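PDB 4AXH: (R)-specific secondary-alkylsulfatase from Pseudomonas sp., which catalyses the zinc-dependent hydrolysis of (R)-secondary-alkyl sulfates with strict inversion of configuration, yielding (S)-alcohols and sulfate. Local coordinates for residues Ala43-Val48 / Thr100-Leu105; Ala243-Gly248 / Leu516-Tyr521; Leu572-Glu577 / Val607-Pro612; Ala603-Lys608 / Gly639-Glu644. All blocks are in the same frame, centred on the assembly; numbering follows the deposited sequence.

Contact 1 of 4, residues Ala43-Val48 / Thr100-Leu105; sequences AKNAEV and TVNPSL
Asn45 and Val48, one turn apart on helix 39-48, close on the Asn102-Pro103 corner from the same side of their helix. The Val48 branch point packs on the proline ring, CB to Pro103 CD at 3.8 Å. With CG1 anti to the backbone N (chi1 -173°), that methyl lies beside the ring and meets Asn102 OD1 at 3.9 Å, the two side chains crossing at about a right angle. Asn45 lies against the backbone instead: its OD1 comes to 3.5 Å from Asn102 CA, while its CB sits 3.9 Å from Pro103 CD. The amide of Asn45 is fixed by partners beyond this pair, since ND2 donates to Asp99 O, just ahead of 100-105, and to Tyr510 O at the end of helix 495-511. Asn102 is likewise held at both ends of its amide. Its ND2 reaches Gln511 O, and its OD1 takes the backbone N of Ser104 at 3.0 Å, in the carbonyl plane. The result is a helix start packed against the side of an earlier helix: Asn102 is the N-cap and Pro103 opens the first turn of helix 103-111.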
loop_
_atom_site.group_PDB
_atom_site.type_symbol
_atom_site.label_atom_id
_atom_site.label_comp_id
_atom_site.label_asym_id
_atom_site.label_seq_id
_atom_site.Cartn_x
_atom_site.Cartn_y
_atom_site.Cartn_z
ATOM N N ALA A 43 1.549 -12.605 -36.511
ATOM C CA ALA A 43 2.630 -11.733 -36.977
ATOM C C ALA A 43 3.382 -11.136 -35.777
ATOM O O ALA A 43 4.608 -11.171 -35.758
ATOM C CB ALA A 43 2.062 -10.619 -37.836
ATOM N N LYS A 44 2.644 -10.605 -34.781
ATOM C CA LYS A 44 3.175 -10.022 -33.545
ATOM C C LYS A 44 4.051 -11.028 -32.762
ATOM O O LYS A 44 5.101 -10.642 -32.246
ATOM C CB LYS A 44 2.035 -9.507 -32.662
ATOM C CG LYS A 44 2.444 -8.317 -31.797
ATOM C CD LYS A 44 1.617 -8.214 -30.492
ATOM C CE LYS A 44 2.049 -7.055 -29.611
ATOM N NZ LYS A 44 1.346 -5.788 -29.971
ATOM N N ASN A 45 3.646 -12.317 -32.714
ATOM C CA ASN A 45 4.398 -13.359 -32.026
ATOM C C ASN A 45 5.654 -13.720 -32.777
ATOM O O ASN A 45 6.714 -13.820 -32.159
ATOM C CB ASN A 45 3.533 -14.593 -31.734
ATOM C CG ASN A 45 2.550 -14.413 -30.595
ATOM O OD1 ASN A 45 2.735 -13.583 -29.698
ATOM N ND2 ASN A 45 1.481 -15.200 -30.607
ATOM N N ALA A 46 5.562 -13.879 -34.104
ATOM C CA ALA A 46 6.722 -14.169 -34.956
ATOM C C ALA A 46 7.770 -13.036 -34.842
ATOM O O ALA A 46 8.967 -13.311 -34.968
ATOM C CB ALA A 46 6.302 -14.359 -36.405
ATOM N N GLU A 47 7.312 -11.781 -34.582
ATOM C CA GLU A 47 8.198 -10.631 -34.407
ATOM C C GLU A 47 9.073 -10.808 -33.153
ATOM O O GLU A 47 10.243 -10.448 -33.190
ATOM C CB GLU A 47 7.408 -9.292 -34.444
ATOM C CG GLU A 47 8.226 -8.004 -34.459
ATOM C CD GLU A 47 9.439 -7.910 -35.364
ATOM O OE1 GLU A 47 9.508 -8.674 -36.355
ATOM O OE2 GLU A 47 10.313 -7.051 -35.088
ATOM N N VAL A 48 8.535 -11.444 -32.085
ATOM C CA VAL A 48 9.246 -11.745 -30.819
ATOM C C VAL A 48 10.455 -12.652 -31.093
ATOM O O VAL A 48 11.447 -12.492 -30.407
ATOM C CB VAL A 48 8.320 -12.327 -29.699
ATOM C CG1 VAL A 48 9.044 -12.460 -28.373
ATOM C CG2 VAL A 48 7.067 -11.496 -29.524
ATOM N N THR A 100 -0.577 -19.077 -31.350
ATOM C CA THR A 100 -1.480 -18.761 -30.239
ATOM C C THR A 100 -0.757 -18.594 -28.871
ATOM O O THR A 100 -1.423 -18.430 -27.849
ATOM C CB THR A 100 -2.606 -19.782 -30.175
ATOM O OG1 THR A 100 -2.043 -21.039 -29.876
ATOM C CG2 THR A 100 -3.397 -19.870 -31.453
ATOM N N VAL A 101 0.590 -18.646 -28.842
ATOM C CA VAL A 101 1.354 -18.390 -27.624
ATOM C C VAL A 101 2.676 -17.667 -27.881
ATOM O O VAL A 101 3.457 -18.093 -28.719
ATOM C CB VAL A 101 1.373 -19.482 -26.504
ATOM C CG1 VAL A 101 1.296 -20.891 -27.059
ATOM C CG2 VAL A 101 2.500 -19.289 -25.509
ATOM N N ASN A 102 2.865 -16.516 -27.176
ATOM C CA ASN A 102 4.046 -15.678 -27.209
ATOM C C ASN A 102 5.288 -16.550 -27.068
ATOM O O ASN A 102 5.348 -17.375 -26.159
ATOM C CB ASN A 102 3.979 -14.680 -26.093
ATOM C CG ASN A 102 5.085 -13.643 -26.147
ATOM O OD1 ASN A 102 6.289 -13.954 -26.112
ATOM N ND2 ASN A 102 4.696 -12.383 -26.130
ATOM N N PRO A 103 6.270 -16.404 -27.983
ATOM C CA PRO A 103 7.451 -17.284 -27.962
ATOM C C PRO A 103 8.293 -17.238 -26.701
ATOM O O PRO A 103 8.851 -18.272 -26.362
ATOM C CB PRO A 103 8.215 -16.880 -29.227
ATOM C CG PRO A 103 7.235 -16.233 -30.084
ATOM C CD PRO A 103 6.323 -15.507 -29.153
ATOM N N SER A 104 8.371 -16.068 -26.014
ATOM C CA SER A 104 9.104 -15.899 -24.752
ATOM C C SER A 104 8.420 -16.687 -23.622
ATOM O O SER A 104 9.092 -17.314 -22.827
ATOM C CB SER A 104 9.173 -14.420 -24.383
ATOM O OG SER A 104 9.986 -14.183 -23.247
ATOM N N LEU A 105 7.062 -16.639 -23.567
ATOM C CA LEU A 105 6.247 -17.355 -22.596
ATOM C C LEU A 105 6.456 -18.882 -22.788
ATOM O O LEU A 105 6.650 -19.606 -21.797
ATOM C CB LEU A 105 4.761 -16.989 -22.734
ATOM C CG LEU A 105 3.773 -17.653 -21.707
ATOM C CD1 LEU A 105 4.320 -17.686 -20.269
ATOM C CD2 LEU A 105 2.453 -16.946 -21.715
#

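Contact 2 of 4, residues Ala243-Gly248 / Leu516-Tyr521; sequences AQVDSG and LWRNMY
Arg518 stands with CG anti to its own backbone nitrogen (chi1 -171°) and its chain extended from CG to NE, which carries the guanidinium to the carbonyl of Ala243. It arrives side-on: NE at 2.8 Å and NH2 at 3.1 Å both donate to Ala243 O, and the oxygen lies in the guanidinium plane, so the group's rotation is fixed. Val245 sets CG2 across the Arg518 chain, 3.8 Å from CD. One residue on, Asn519 has CG anti to the carbonyl carbon (chi1 -70°) and spreads its amide between two loop residues. Gln244, bent at chi2, brings NE2 to 3.0 Å from Asn519 OD1, with the amide planes 22° apart; NE2 also donates to Lys251 O, and OE1 bonds to Tyr89 OH. Asn519 ND2 donates to Ser247 OG at 3.0 Å and also to the carbonyl of Gln232, a sulfate-binding residue. Asp246 OD2 accepts from Gly248 N in an Asx turn, and OD1 pairs with Lys251. Leu516 CD1 lies 3.6 Å from Ser247 O, and Leu516 also packs on sulfate-binding Tyr417. Helix 515-529 is thus laced to the loop between helix 222-233 and strand 266-268, with helices 103-111 and 495-511 packing on Arg518.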
loop_
_atom_site.group_PDB
_atom_site.type_symbol
_atom_site.label_atom_id
_atom_site.label_comp_id
_atom_site.label_asym_id
_atom_site.label_seq_id
_atom_site.Cartn_x
_atom_site.Cartn_y
_atom_site.Cartn_z
ATOM N N ALA A 243 -4.988 -22.527 -24.697
ATOM C CA ALA A 243 -5.435 -22.264 -23.325
ATOM C C ALA A 243 -4.253 -22.099 -22.276
ATOM O O ALA A 243 -3.333 -21.315 -22.538
ATOM C CB ALA A 243 -6.431 -23.328 -22.903
ATOM N N GLN A 244 -4.283 -22.818 -21.112
ATOM C CA GLN A 244 -3.267 -22.732 -20.069
ATOM C C GLN A 244 -1.963 -23.393 -20.478
ATOM O O GLN A 244 -1.966 -24.555 -20.865
ATOM C CB GLN A 244 -3.780 -23.335 -18.762
ATOM C CG GLN A 244 -3.297 -22.605 -17.502
ATOM C CD GLN A 244 -2.027 -23.190 -16.950
ATOM O OE1 GLN A 244 -1.686 -24.360 -17.173
ATOM N NE2 GLN A 244 -1.309 -22.396 -16.209
ATOM N N VAL A 245 -0.840 -22.660 -20.403
ATOM C CA VAL A 245 0.450 -23.222 -20.793
ATOM C C VAL A 245 1.510 -23.251 -19.684
ATOM O O VAL A 245 2.349 -24.156 -19.675
ATOM C CB VAL A 245 1.026 -22.648 -22.120
ATOM C CG1 VAL A 245 0.102 -22.927 -23.292
ATOM C CG2 VAL A 245 1.352 -21.162 -22.020
ATOM N N ASP A 246 1.502 -22.244 -18.782
ATOM C CA ASP A 246 2.496 -22.084 -17.722
ATOM C C ASP A 246 2.039 -21.037 -16.706
ATOM O O ASP A 246 1.094 -20.283 -16.961
ATOM C CB ASP A 246 3.844 -21.634 -18.356
ATOM C CG ASP A 246 5.057 -21.847 -17.480
ATOM O OD1 ASP A 246 5.350 -23.011 -17.152
ATOM O OD2 ASP A 246 5.749 -20.847 -17.168
ATOM N N SER A 247 2.740 -20.975 -15.560
ATOM C CA SER A 247 2.459 -19.980 -14.532
ATOM C C SER A 247 3.712 -19.178 -14.105
ATOM O O SER A 247 3.750 -18.610 -13.007
ATOM C CB SER A 247 1.685 -20.573 -13.358
ATOM O OG SER A 247 0.337 -20.823 -13.725
ATOM N N GLY A 248 4.677 -19.073 -15.024
ATOM C CA GLY A 248 5.878 -18.272 -14.854
ATOM C C GLY A 248 6.912 -18.929 -13.994
ATOM O O GLY A 248 7.955 -19.329 -14.502
ATOM N N LEU A 516 0.804 -15.034 -15.825
ATOM C CA LEU A 516 -0.322 -14.695 -14.960
ATOM C C LEU A 516 -1.346 -13.926 -15.782
ATOM O O LEU A 516 -2.529 -14.212 -15.688
ATOM C CB LEU A 516 0.182 -13.894 -13.740
ATOM C CG LEU A 516 0.643 -14.707 -12.494
ATOM C CD1 LEU A 516 1.342 -15.997 -12.835
ATOM C CD2 LEU A 516 1.531 -13.910 -11.598
ATOM N N TRP A 517 -0.897 -13.019 -16.675
ATOM C CA TRP A 517 -1.795 -12.259 -17.553
ATOM C C TRP A 517 -2.475 -13.216 -18.504
ATOM O O TRP A 517 -3.658 -13.054 -18.769
ATOM C CB TRP A 517 -1.031 -11.182 -18.318
ATOM C CG TRP A 517 -0.691 -9.943 -17.512
ATOM C CD1 TRP A 517 -0.240 -9.892 -16.221
ATOM C CD2 TRP A 517 -0.636 -8.586 -18.011
ATOM N NE1 TRP A 517 -0.017 -8.581 -15.850
ATOM C CE2 TRP A 517 -0.232 -7.762 -16.935
ATOM C CE3 TRP A 517 -0.956 -7.984 -19.245
ATOM C CZ2 TRP A 517 -0.174 -6.364 -17.047
ATOM C CZ3 TRP A 517 -0.866 -6.618 -19.359
ATOM C CH2 TRP A 517 -0.489 -5.818 -18.267
ATOM N N ARG A 518 -1.752 -14.243 -18.980
ATOM C CA ARG A 518 -2.323 -15.262 -19.864
ATOM C C ARG A 518 -3.389 -16.087 -19.130
ATOM O O ARG A 518 -4.456 -16.321 -19.704
ATOM C CB ARG A 518 -1.258 -16.159 -20.535
ATOM C CG ARG A 518 -1.894 -17.042 -21.601
ATOM C CD ARG A 518 -1.030 -18.194 -22.048
ATOM N NE ARG A 518 -1.738 -19.078 -22.976
ATOM C CZ ARG A 518 -1.699 -18.954 -24.302
ATOM N NH1 ARG A 518 -1.043 -17.945 -24.865
ATOM N NH2 ARG A 518 -2.329 -19.827 -25.074
ATOM N N ASN A 519 -3.119 -16.504 -17.869
ATOM C CA ASN A 519 -4.082 -17.240 -17.046
ATOM C C ASN A 519 -5.336 -16.383 -16.782
ATOM O O ASN A 519 -6.441 -16.906 -16.838
ATOM C CB ASN A 519 -3.456 -17.668 -15.732
ATOM C CG ASN A 519 -2.394 -18.752 -15.809
ATOM O OD1 ASN A 519 -2.410 -19.620 -16.682
ATOM N ND2 ASN A 519 -1.476 -18.778 -14.837
ATOM N N MET A 520 -5.169 -15.076 -16.536
ATOM C CA MET A 520 -6.271 -14.138 -16.253
ATOM C C MET A 520 -7.182 -13.915 -17.463
ATOM O O MET A 520 -8.377 -14.187 -17.368
ATOM C CB MET A 520 -5.783 -12.800 -15.676
ATOM C CG MET A 520 -5.059 -12.913 -14.346
ATOM S SD MET A 520 -4.579 -11.275 -13.673
ATOM C CE MET A 520 -2.941 -11.242 -14.089
ATOM N N TYR A 521 -6.632 -13.438 -18.600
ATOM C CA TYR A 521 -7.397 -13.195 -19.827
ATOM C C TYR A 521 -8.128 -14.447 -20.222
ATOM O O TYR A 521 -9.327 -14.368 -20.490
ATOM C CB TYR A 521 -6.506 -12.718 -20.975
ATOM C CG TYR A 521 -5.905 -11.338 -20.798
ATOM C CD1 TYR A 521 -6.699 -10.246 -20.468
ATOM C CD2 TYR A 521 -4.574 -11.092 -21.125
ATOM C CE1 TYR A 521 -6.155 -8.960 -20.361
ATOM C CE2 TYR A 521 -4.025 -9.812 -21.035
ATOM C CZ TYR A 521 -4.816 -8.747 -20.651
ATOM O OH TYR A 521 -4.265 -7.484 -20.557
#

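Contact 3 of 4, residues Leu572-Glu577 / Val607-Pro612; sequences LNWVFE and VKLTKP
Strands 570-576 and 605-609 run parallel and side by side in the central part of the five-stranded mixed sheet of the C-terminal domain, which belongs to the SCP2 clan. The axes of segments 572-576 and 607-609 approach to 4.7 Å, 17° from parallel. Trp574 pairs with Val607, Val575 with Lys608 and Phe576 with Leu609. As parallel strands do, 570-576 uses one residue for bonds in both directions: Val575 N donates to Val607 O at 2.8 Å, almost straight, and Val575 O receives Leu609 N at 3.1 Å. Val607 N goes back to Asn573 O, and a weak bond from Glu577 N to Leu609 O closes the series as the strands end.

The face carrying Trp574, Phe576, Val607 and Leu609 is buried. Val607 lies alongside Trp574, pointing the same way, and makes a CH-pi contact with its CB 4.0 Å from the centroid of the six-membered ring. Leu609 serves both aromatics. Its CG sits between the backbone N and the carbonyl carbon (chi1 73°), and CD2 lies over the Phe576 ring while touching Trp574 CE3 from the edge of the indole. Phe553 meets the indole too, and Leu614 of helix 611-618 packs on Trp574, Phe576 and Leu609. On the other face, Val575 and Lys608 run alongside each other. Where strand 605-609 gives way to helix 611-618, Thr610 is the N-cap, and its CG2 sits 3.5 Å from Glu577 OE2.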
loop_
_atom_site.group_PDB
_atom_site.type_symbol
_atom_site.label_atom_id
_atom_site.label_comp_id
_atom_site.label_asym_id
_atom_site.label_seq_id
_atom_site.Cartn_x
_atom_site.Cartn_y
_atom_site.Cartn_z
ATOM N N LEU A 572 -19.792 -9.009 25.082
ATOM C CA LEU A 572 -19.642 -10.442 25.305
ATOM C C LEU A 572 -18.236 -10.770 25.771
ATOM O O LEU A 572 -17.289 -10.605 25.002
ATOM C CB LEU A 572 -19.953 -11.236 24.005
ATOM C CG LEU A 572 -21.304 -11.004 23.273
ATOM C CD1 LEU A 572 -21.219 -9.826 22.289
ATOM C CD2 LEU A 572 -21.717 -12.246 22.496
ATOM N N ASN A 573 -18.088 -11.234 27.021
ATOM C CA ASN A 573 -16.804 -11.708 27.531
ATOM C C ASN A 573 -16.656 -13.156 27.080
ATOM O O ASN A 573 -17.645 -13.890 27.009
ATOM C CB ASN A 573 -16.727 -11.633 29.049
ATOM C CG ASN A 573 -16.390 -10.264 29.570
ATOM O OD1 ASN A 573 -15.850 -9.406 28.859
ATOM N ND2 ASN A 573 -16.674 -10.040 30.844
ATOM N N TRP A 574 -15.432 -13.542 26.724
ATOM C CA TRP A 574 -15.075 -14.882 26.278
ATOM C C TRP A 574 -13.876 -15.315 27.107
ATOM O O TRP A 574 -12.920 -14.538 27.269
ATOM C CB TRP A 574 -14.726 -14.876 24.780
ATOM C CG TRP A 574 -15.893 -14.653 23.870
ATOM C CD1 TRP A 574 -16.519 -13.469 23.604
ATOM C CD2 TRP A 574 -16.546 -15.642 23.069
ATOM N NE1 TRP A 574 -17.559 -13.671 22.725
ATOM C CE2 TRP A 574 -17.579 -14.990 22.356
ATOM C CE3 TRP A 574 -16.345 -17.019 22.868
ATOM C CZ2 TRP A 574 -18.421 -15.669 21.470
ATOM C CZ3 TRP A 574 -17.187 -17.693 21.998
ATOM C CH2 TRP A 574 -18.217 -17.022 21.318
ATOM N N VAL A 575 -13.946 -16.523 27.688
ATOM C CA VAL A 575 -12.875 -17.052 28.532
ATOM C C VAL A 575 -12.491 -18.431 28.107
ATOM O O VAL A 575 -13.338 -19.318 28.026
ATOM C CB VAL A 575 -13.012 -16.827 30.075
ATOM C CG1 VAL A 575 -14.315 -16.115 30.464
ATOM C CG2 VAL A 575 -12.797 -18.102 30.889
ATOM N N PHE A 576 -11.218 -18.587 27.759
ATOM C CA PHE A 576 -10.653 -19.828 27.261
ATOM C C PHE A 576 -9.720 -20.439 28.299
ATOM O O PHE A 576 -8.563 -20.030 28.425
ATOM C CB PHE A 576 -9.946 -19.580 25.916
ATOM C CG PHE A 576 -10.856 -19.170 24.784
ATOM C CD1 PHE A 576 -11.168 -17.830 24.570
ATOM C CD2 PHE A 576 -11.363 -20.114 23.903
ATOM C CE1 PHE A 576 -11.991 -17.444 23.504
ATOM C CE2 PHE A 576 -12.185 -19.730 22.839
ATOM C CZ PHE A 576 -12.495 -18.397 22.647
ATOM N N GLU A 577 -10.255 -21.394 29.067
ATOM C CA GLU A 577 -9.577 -22.095 30.161
ATOM C C GLU A 577 -8.281 -22.800 29.754
ATOM O O GLU A 577 -7.284 -22.718 30.480
ATOM C CB GLU A 577 -10.544 -23.046 30.913
ATOM C CG GLU A 577 -11.413 -23.949 30.032
ATOM C CD GLU A 577 -12.934 -23.839 30.140
ATOM O OE1 GLU A 577 -13.443 -22.760 30.525
ATOM O OE2 GLU A 577 -13.619 -24.838 29.813
ATOM N N VAL A 607 -18.802 -16.156 28.068
ATOM C CA VAL A 607 -18.709 -17.440 27.371
ATOM C C VAL A 607 -17.447 -18.228 27.744
ATOM O O VAL A 607 -16.362 -17.945 27.230
ATOM C CB VAL A 607 -18.868 -17.279 25.827
ATOM C CG1 VAL A 607 -19.277 -18.593 25.177
ATOM C CG2 VAL A 607 -19.859 -16.168 25.458
ATOM N N LYS A 608 -17.602 -19.219 28.634
ATOM C CA LYS A 608 -16.519 -20.105 29.063
ATOM C C LYS A 608 -16.515 -21.341 28.157
ATOM O O LYS A 608 -17.541 -22.014 28.043
ATOM C CB LYS A 608 -16.682 -20.531 30.532
ATOM C CG LYS A 608 -16.726 -19.378 31.543
ATOM C CD LYS A 608 -16.159 -19.782 32.916
ATOM C CE LYS A 608 -16.965 -20.813 33.688
ATOM N NZ LYS A 608 -16.156 -21.460 34.758
ATOM N N LEU A 609 -15.373 -21.611 27.491
ATOM C CA LEU A 609 -15.152 -22.723 26.552
ATOM C C LEU A 609 -13.668 -22.906 26.349
ATOM O O LEU A 609 -12.875 -22.164 26.929
ATOM C CB LEU A 609 -15.840 -22.446 25.185
ATOM C CG LEU A 609 -15.241 -21.381 24.221
ATOM C CD1 LEU A 609 -15.985 -21.372 22.911
ATOM C CD2 LEU A 609 -15.301 -19.974 24.794
ATOM N N THR A 610 -13.290 -23.866 25.505
ATOM C CA THR A 610 -11.893 -24.127 25.156
ATOM C C THR A 610 -11.686 -23.846 23.658
ATOM O O THR A 610 -12.670 -23.839 22.909
ATOM C CB THR A 610 -11.485 -25.573 25.529
ATOM O OG1 THR A 610 -12.094 -26.507 24.637
ATOM C CG2 THR A 610 -11.804 -25.924 26.967
ATOM N N LYS A 611 -10.418 -23.632 23.219
ATOM C CA LYS A 611 -10.112 -23.426 21.796
ATOM C C LYS A 611 -10.586 -24.637 20.952
ATOM O O LYS A 611 -11.328 -24.389 19.997
ATOM C CB LYS A 611 -8.626 -23.106 21.549
ATOM C CG LYS A 611 -8.342 -22.565 20.132
ATOM C CD LYS A 611 -7.142 -23.261 19.478
ATOM C CE LYS A 611 -6.927 -22.866 18.036
ATOM N NZ LYS A 611 -5.669 -23.445 17.480
ATOM N N PRO A 612 -10.291 -25.929 21.315
ATOM C CA PRO A 612 -10.815 -27.042 20.495
ATOM C C PRO A 612 -12.342 -27.040 20.319
ATOM O O PRO A 612 -12.802 -27.370 19.228
ATOM C CB PRO A 612 -10.276 -28.305 21.184
ATOM C CG PRO A 612 -9.795 -27.873 22.522
ATOM C CD PRO A 612 -9.435 -26.433 22.415
#

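Contact 4 of 4, residues Ala603-Lys608 / Gly639-Glu644; sequences ADVTVK and GKKLGE
Val605 and Val607 face Lys641 and Leu642 through aliphatic surfaces, and the flat groups of the two segments, the carboxylates of Glu644 and Asp604, stand beside that seam. Lys640 NZ meets Glu644 OE1 from above the carboxylate plane at 2.8 Å, a salt bridge within one turn of helix; Lys641 NZ makes a second, long one to the same oxygen. The other oxygen, OE2, bonds to His568 ND1. Asp604 uses OD2 to accept from Thr571 N, while its CB lies 4.4 Å from Lys641 CG.

The motif is helix-on-sheet packing in the SCP2-clan C-terminal domain: helix 640-646, which follows the outermost strand of the sheet in this chain, 634-637, lies over the neighbouring strand 605-609. Val605 and Val607, two apart on the strand, point from the same face toward the helix. Val605 reaches Gly639, CG1 to CA 3.7 Å; the approach of its CG2 to Lys641 CB is modelled too close and is doubtful in detail. Leu642 holds CG anti to the backbone N (chi1 -168°), and this sends its two methyls down to the sheet; the side chain also packs on Leu635, and its CD1 on the indole of Trp574. Leu642 and Val607 reach toward each other tip to tip, CD2 to Val607 CG1 at 3.9 Å and CD1 to Val607 CG2 at 4.0 Å.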
loop_
_atom_site.group_PDB
_atom_site.type_symbol
_atom_site.label_atom_id
_atom_site.label_comp_id
_atom_site.label_asym_id
_atom_site.label_seq_id
_atom_site.Cartn_x
_atom_site.Cartn_y
_atom_site.Cartn_z
ATOM N N ALA A 603 -20.386 -6.894 31.458
ATOM C CA ALA A 603 -20.717 -7.632 30.235
ATOM C C ALA A 603 -22.068 -8.336 30.307
ATOM O O ALA A 603 -22.400 -8.939 31.333
ATOM C CB ALA A 603 -19.618 -8.618 29.878
ATOM N N ASP A 604 -22.844 -8.244 29.207
ATOM C CA ASP A 604 -24.172 -8.839 29.053
ATOM C C ASP A 604 -24.141 -10.367 29.166
ATOM O O ASP A 604 -25.047 -10.953 29.754
ATOM C CB ASP A 604 -24.814 -8.415 27.719
ATOM C CG ASP A 604 -25.021 -6.918 27.575
ATOM O OD1 ASP A 604 -25.937 -6.378 28.231
ATOM O OD2 ASP A 604 -24.257 -6.286 26.825
ATOM N N VAL A 605 -23.106 -11.004 28.589
ATOM C CA VAL A 605 -22.923 -12.462 28.569
ATOM C C VAL A 605 -21.440 -12.785 28.754
ATOM O O VAL A 605 -20.594 -11.965 28.396
ATOM C CB VAL A 605 -23.456 -13.090 27.252
ATOM C CG1 VAL A 605 -24.153 -14.409 27.489
ATOM C CG2 VAL A 605 -24.328 -12.134 26.473
ATOM N N THR A 606 -21.128 -13.967 29.325
ATOM C CA THR A 606 -19.766 -14.473 29.542
ATOM C C THR A 606 -19.722 -15.892 28.996
ATOM O O THR A 606 -20.575 -16.704 29.335
ATOM C CB THR A 606 -19.311 -14.281 31.006
ATOM O OG1 THR A 606 -19.437 -12.894 31.350
ATOM C CG2 THR A 606 -17.870 -14.752 31.255
ATOM N N VAL A 607 -18.802 -16.156 28.068
ATOM C CA VAL A 607 -18.709 -17.440 27.371
ATOM C C VAL A 607 -17.447 -18.228 27.744
ATOM O O VAL A 607 -16.362 -17.945 27.230
ATOM C CB VAL A 607 -18.868 -17.279 25.827
ATOM C CG1 VAL A 607 -19.277 -18.593 25.177
ATOM C CG2 VAL A 607 -19.859 -16.168 25.458
ATOM N N LYS A 608 -17.602 -19.219 28.634
ATOM C CA LYS A 608 -16.519 -20.105 29.063
ATOM C C LYS A 608 -16.515 -21.341 28.157
ATOM O O LYS A 608 -17.541 -22.014 28.043
ATOM C CB LYS A 608 -16.682 -20.531 30.532
ATOM C CG LYS A 608 -16.726 -19.378 31.543
ATOM C CD LYS A 608 -16.159 -19.782 32.916
ATOM C CE LYS A 608 -16.965 -20.813 33.688
ATOM N NZ LYS A 608 -16.156 -21.460 34.758
ATOM N N GLY A 639 -27.621 -15.259 28.488
ATOM C CA GLY A 639 -27.309 -16.336 27.545
ATOM C C GLY A 639 -27.933 -16.204 26.168
ATOM O O GLY A 639 -27.384 -16.708 25.182
ATOM N N LYS A 640 -29.078 -15.503 26.093
ATOM C CA LYS A 640 -29.833 -15.234 24.867
ATOM C C LYS A 640 -28.982 -14.446 23.832
ATOM O O LYS A 640 -29.130 -14.657 22.623
ATOM C CB LYS A 640 -31.134 -14.474 25.245
ATOM C CG LYS A 640 -31.922 -13.793 24.105
ATOM C CD LYS A 640 -32.863 -12.682 24.611
ATOM C CE LYS A 640 -32.253 -11.293 24.570
ATOM N NZ LYS A 640 -32.214 -10.720 23.193
ATOM N N LYS A 641 -28.087 -13.559 24.323
ATOM C CA LYS A 641 -27.247 -12.678 23.502
ATOM C C LYS A 641 -26.208 -13.379 22.623
ATOM O O LYS A 641 -25.779 -12.789 21.637
ATOM C CB LYS A 641 -26.608 -11.548 24.336
ATOM C CG LYS A 641 -27.577 -10.660 25.116
ATOM C CD LYS A 641 -27.934 -9.383 24.372
ATOM C CE LYS A 641 -28.988 -8.582 25.088
ATOM N NZ LYS A 641 -29.460 -7.443 24.262
ATOM N N LEU A 642 -25.816 -14.621 22.948
ATOM C CA LEU A 642 -24.841 -15.339 22.131
ATOM C C LEU A 642 -25.462 -15.765 20.818
ATOM O O LEU A 642 -24.921 -15.437 19.761
ATOM C CB LEU A 642 -24.204 -16.536 22.856
ATOM C CG LEU A 642 -22.981 -17.149 22.167
ATOM C CD1 LEU A 642 -21.871 -16.121 22.001
ATOM C CD2 LEU A 642 -22.445 -18.323 22.957
ATOM N N GLY A 643 -26.608 -16.443 20.900
ATOM C CA GLY A 643 -27.356 -16.902 19.735
ATOM C C GLY A 643 -27.768 -15.750 18.842
ATOM O O GLY A 643 -27.765 -15.881 17.610
ATOM N N GLU A 644 -28.104 -14.606 19.486
ATOM C CA GLU A 644 -28.474 -13.330 18.878
ATOM C C GLU A 644 -27.277 -12.839 18.054
ATOM O O GLU A 644 -27.428 -12.547 16.861
ATOM C CB GLU A 644 -28.826 -12.307 19.993
ATOM C CG GLU A 644 -29.313 -10.946 19.504
ATOM C CD GLU A 644 -29.690 -9.921 20.567
ATOM O OE1 GLU A 644 -29.825 -10.295 21.756
ATOM O OE2 GLU A 644 -29.872 -8.738 20.199
#

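How the contacts relate
From the N terminus, contact 1 closes first, bringing helix 39-48 back against the start of helix 103-111. Contact 2 opens only later and spans far more chain, joining a loop of the metallo-beta-lactamase region to helix 515-529 of the dimerisation region. The two are in series yet touch: Arg518 NH1 lies 3.0 Å from Thr100 O, a probable hydrogen bond. Contacts 3 and 4 form a second cluster in the C-terminal domain, with about 46 Å between the centres of contacts 2 and 3. They cross rather than nest, since 603-608 begins before 607-612 ends, and strand 605-609 is common to both, tied to its neighbour strand by one and to helix 640-646 by the other.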